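Tyrosine specific protein phosphatase (Trypanosoma cruzi, PDB 4AZ1) probably removes phosphate groups from phosphotyrosine residues of proteins. Local coordinates at residues T244-G249 with C286-D291. Residues are numbered along the deposited sequence; the frame is centred on the assembly and turned at random.
Sequences THLERG and CRLGVD
Leu246 and Arg287, with CA atoms 9.1 Å apart, mark the point where the C-terminal turns of two helices meet through side chains alone, an example of a surface contact in which a small apolar patch lies beside a salt bridge. The apolar part centres on the forked end of Leu246. With its CG anti to the backbone N (chi1 -176°), this side chain reaches across to the second helix, and CD1 lies 4.0 Å from CD2 of Leu288. The two leucines pass alongside with their ends pointing opposite ways. The same fork also rests on the aliphatic base of Arg287, where CG is 4.0 Å from Leu246 CD1.

The polar part joins Glu247 and Arg287, whose side chains lie nearly perpendicular. Bends at chi2 and chi3 redirect the arginine beyond its CG and bring NH1 to the glutamate, which extends beyond its own CG. Arg287 NH1 donates to Glu247 OE2 at 3.2 Å in a bond well short of straight (139°). NH1 approaches OE2 from above the carboxylate plane, while Glu247 CG lies at the guanidinium edge. The arginine is shared: its NE forms a salt bridge with Glu207, which should help fix the guanidinium.

Each helix closes in a Schellman motif, with Gly249 and Gly289 at positive phi. The contact joins the C-terminal ends of helices 232-247 and 274-288 in the helical part of the phosphatase domain, with helix 203-215 supplying Glu207 and Lys214 beside Arg287 and Phe7, in the loop near the N terminus, touching Leu288.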
loop_
_atom_site.group_PDB
_atom_site.type_symbol
_atom_site.label_atom_id
_atom_site.label_comp_id
_atom_site.label_asym_id
_atom_site.label_seq_id
_atom_site.Cartn_x
_atom_site.Cartn_y
_atom_site.Cartn_z
ATOM N N THR A 244 27.204 4.514 21.879
ATOM C CA THR A 244 27.972 3.272 21.823
ATOM C C THR A 244 29.457 3.589 21.981
ATOM O O THR A 244 30.177 2.884 22.691
ATOM C CB THR A 244 27.733 2.504 20.510
ATOM O OG1 THR A 244 26.338 2.189 20.373
ATOM C CG2 THR A 244 28.544 1.214 20.495
ATOM N N HIS A 245 29.921 4.658 21.338
ATOM C CA HIS A 245 31.311 5.089 21.537
ATOM C C HIS A 245 31.589 5.423 22.999
ATOM O O HIS A 245 32.643 5.071 23.539
ATOM C CB HIS A 245 31.651 6.275 20.626
ATOM C CG HIS A 245 31.866 5.876 19.203
ATOM N ND1 HIS A 245 33.026 5.265 18.772
ATOM C CD2 HIS A 245 31.057 5.954 18.121
ATOM C CE1 HIS A 245 32.927 5.004 17.482
ATOM N NE2 HIS A 245 31.743 5.417 17.060
ATOM N N LEU A 246 30.628 6.090 23.635
ATOM C CA LEU A 246 30.742 6.455 25.043
ATOM C C LEU A 246 30.890 5.197 25.892
ATOM O O LEU A 246 31.762 5.117 26.759
ATOM C CB LEU A 246 29.501 7.258 25.467
ATOM C CG LEU A 246 29.420 7.840 26.888
ATOM C CD1 LEU A 246 28.537 9.080 26.904
ATOM C CD2 LEU A 246 28.891 6.823 27.892
ATOM N N GLU A 247 30.029 4.217 25.631
ATOM C CA GLU A 247 30.008 2.967 26.391
ATOM C C GLU A 247 31.250 2.083 26.209
ATOM O O GLU A 247 31.564 1.272 27.083
ATOM C CB GLU A 247 28.741 2.168 26.050
ATOM C CG GLU A 247 27.480 2.694 26.722
ATOM C CD GLU A 247 26.212 2.004 26.227
ATOM O OE1 GLU A 247 26.230 1.419 25.117
ATOM O OE2 GLU A 247 25.192 2.045 26.953
ATOM N N ARG A 248 31.937 2.221 25.076
ATOM C CA ARG A 248 33.145 1.436 24.835
ATOM C C ARG A 248 34.413 2.302 24.899
ATOM O O ARG A 248 35.487 1.903 24.427
ATOM C CB ARG A 248 33.052 0.600 23.541
ATOM C CG ARG A 248 32.781 1.379 22.277
ATOM C CD ARG A 248 32.726 0.498 21.031
ATOM N NE ARG A 248 31.855 -0.674 21.148
ATOM C CZ ARG A 248 31.522 -1.459 20.124
ATOM N NH1 ARG A 248 31.971 -1.181 18.908
ATOM N NH2 ARG A 248 30.732 -2.517 20.303
ATOM N N GLY A 249 34.276 3.484 25.501
ATOM C CA GLY A 249 35.426 4.296 25.854
ATOM C C GLY A 249 36.111 4.959 24.676
ATOM O O GLY A 249 37.272 5.358 24.774
ATOM N N CYS A 286 23.140 14.343 28.805
ATOM C CA CYS A 286 22.246 13.684 29.761
ATOM C C CYS A 286 22.815 12.357 30.270
ATOM O O CYS A 286 22.804 12.102 31.474
ATOM C CB CYS A 286 20.860 13.455 29.157
ATOM S SG CYS A 286 19.945 14.978 28.879
ATOM N N ARG A 287 23.334 11.528 29.366
ATOM C CA ARG A 287 23.940 10.259 29.783
ATOM C C ARG A 287 25.072 10.518 30.764
ATOM O O ARG A 287 25.258 9.765 31.724
ATOM C CB ARG A 287 24.454 9.469 28.575
ATOM C CG ARG A 287 25.156 8.159 28.928
ATOM C CD ARG A 287 24.197 7.132 29.565
ATOM N NE ARG A 287 23.211 6.619 28.609
ATOM C CZ ARG A 287 23.461 5.654 27.725
ATOM N NH1 ARG A 287 24.666 5.097 27.669
ATOM N NH2 ARG A 287 22.512 5.241 26.897
ATOM N N LEU A 288 25.804 11.604 30.533
ATOM C CA LEU A 288 26.928 11.980 31.387
ATOM C C LEU A 288 26.474 12.682 32.662
ATOM O O LEU A 288 27.278 12.939 33.550
ATOM C CB LEU A 288 27.898 12.876 30.611
ATOM C CG LEU A 288 28.674 12.121 29.531
ATOM C CD1 LEU A 288 29.522 13.055 28.676
ATOM C CD2 LEU A 288 29.540 11.050 30.180
ATOM N N GLY A 289 25.186 12.996 32.760
ATOM C CA GLY A 289 24.686 13.668 33.950
ATOM C C GLY A 289 24.980 15.154 33.963
ATOM O O GLY A 289 24.980 15.792 35.022
ATOM N N VAL A 290 25.231 15.708 32.781
ATOM C CA VAL A 290 25.441 17.143 32.645
ATOM C C VAL A 290 24.112 17.842 32.334
ATOM O O VAL A 290 23.365 17.412 31.441
ATOM C CB VAL A 290 26.489 17.466 31.559
ATOM C CG1 VAL A 290 26.659 18.968 31.426
ATOM C CG2 VAL A 290 27.833 16.826 31.918
ATOM N N ASP A 291 23.820 18.909 33.077
ATOM C CA ASP A 291 22.571 19.652 32.908
ATOM C C ASP A 291 22.464 20.315 31.530
ATOM O O ASP A 291 23.392 20.989 31.088
ATOM C CB ASP A 291 22.431 20.707 34.003
ATOM C CG ASP A 291 20.989 21.120 34.224
ATOM O OD1 ASP A 291 20.272 20.410 34.971
ATOM O OD2 ASP A 291 20.574 22.152 33.652
#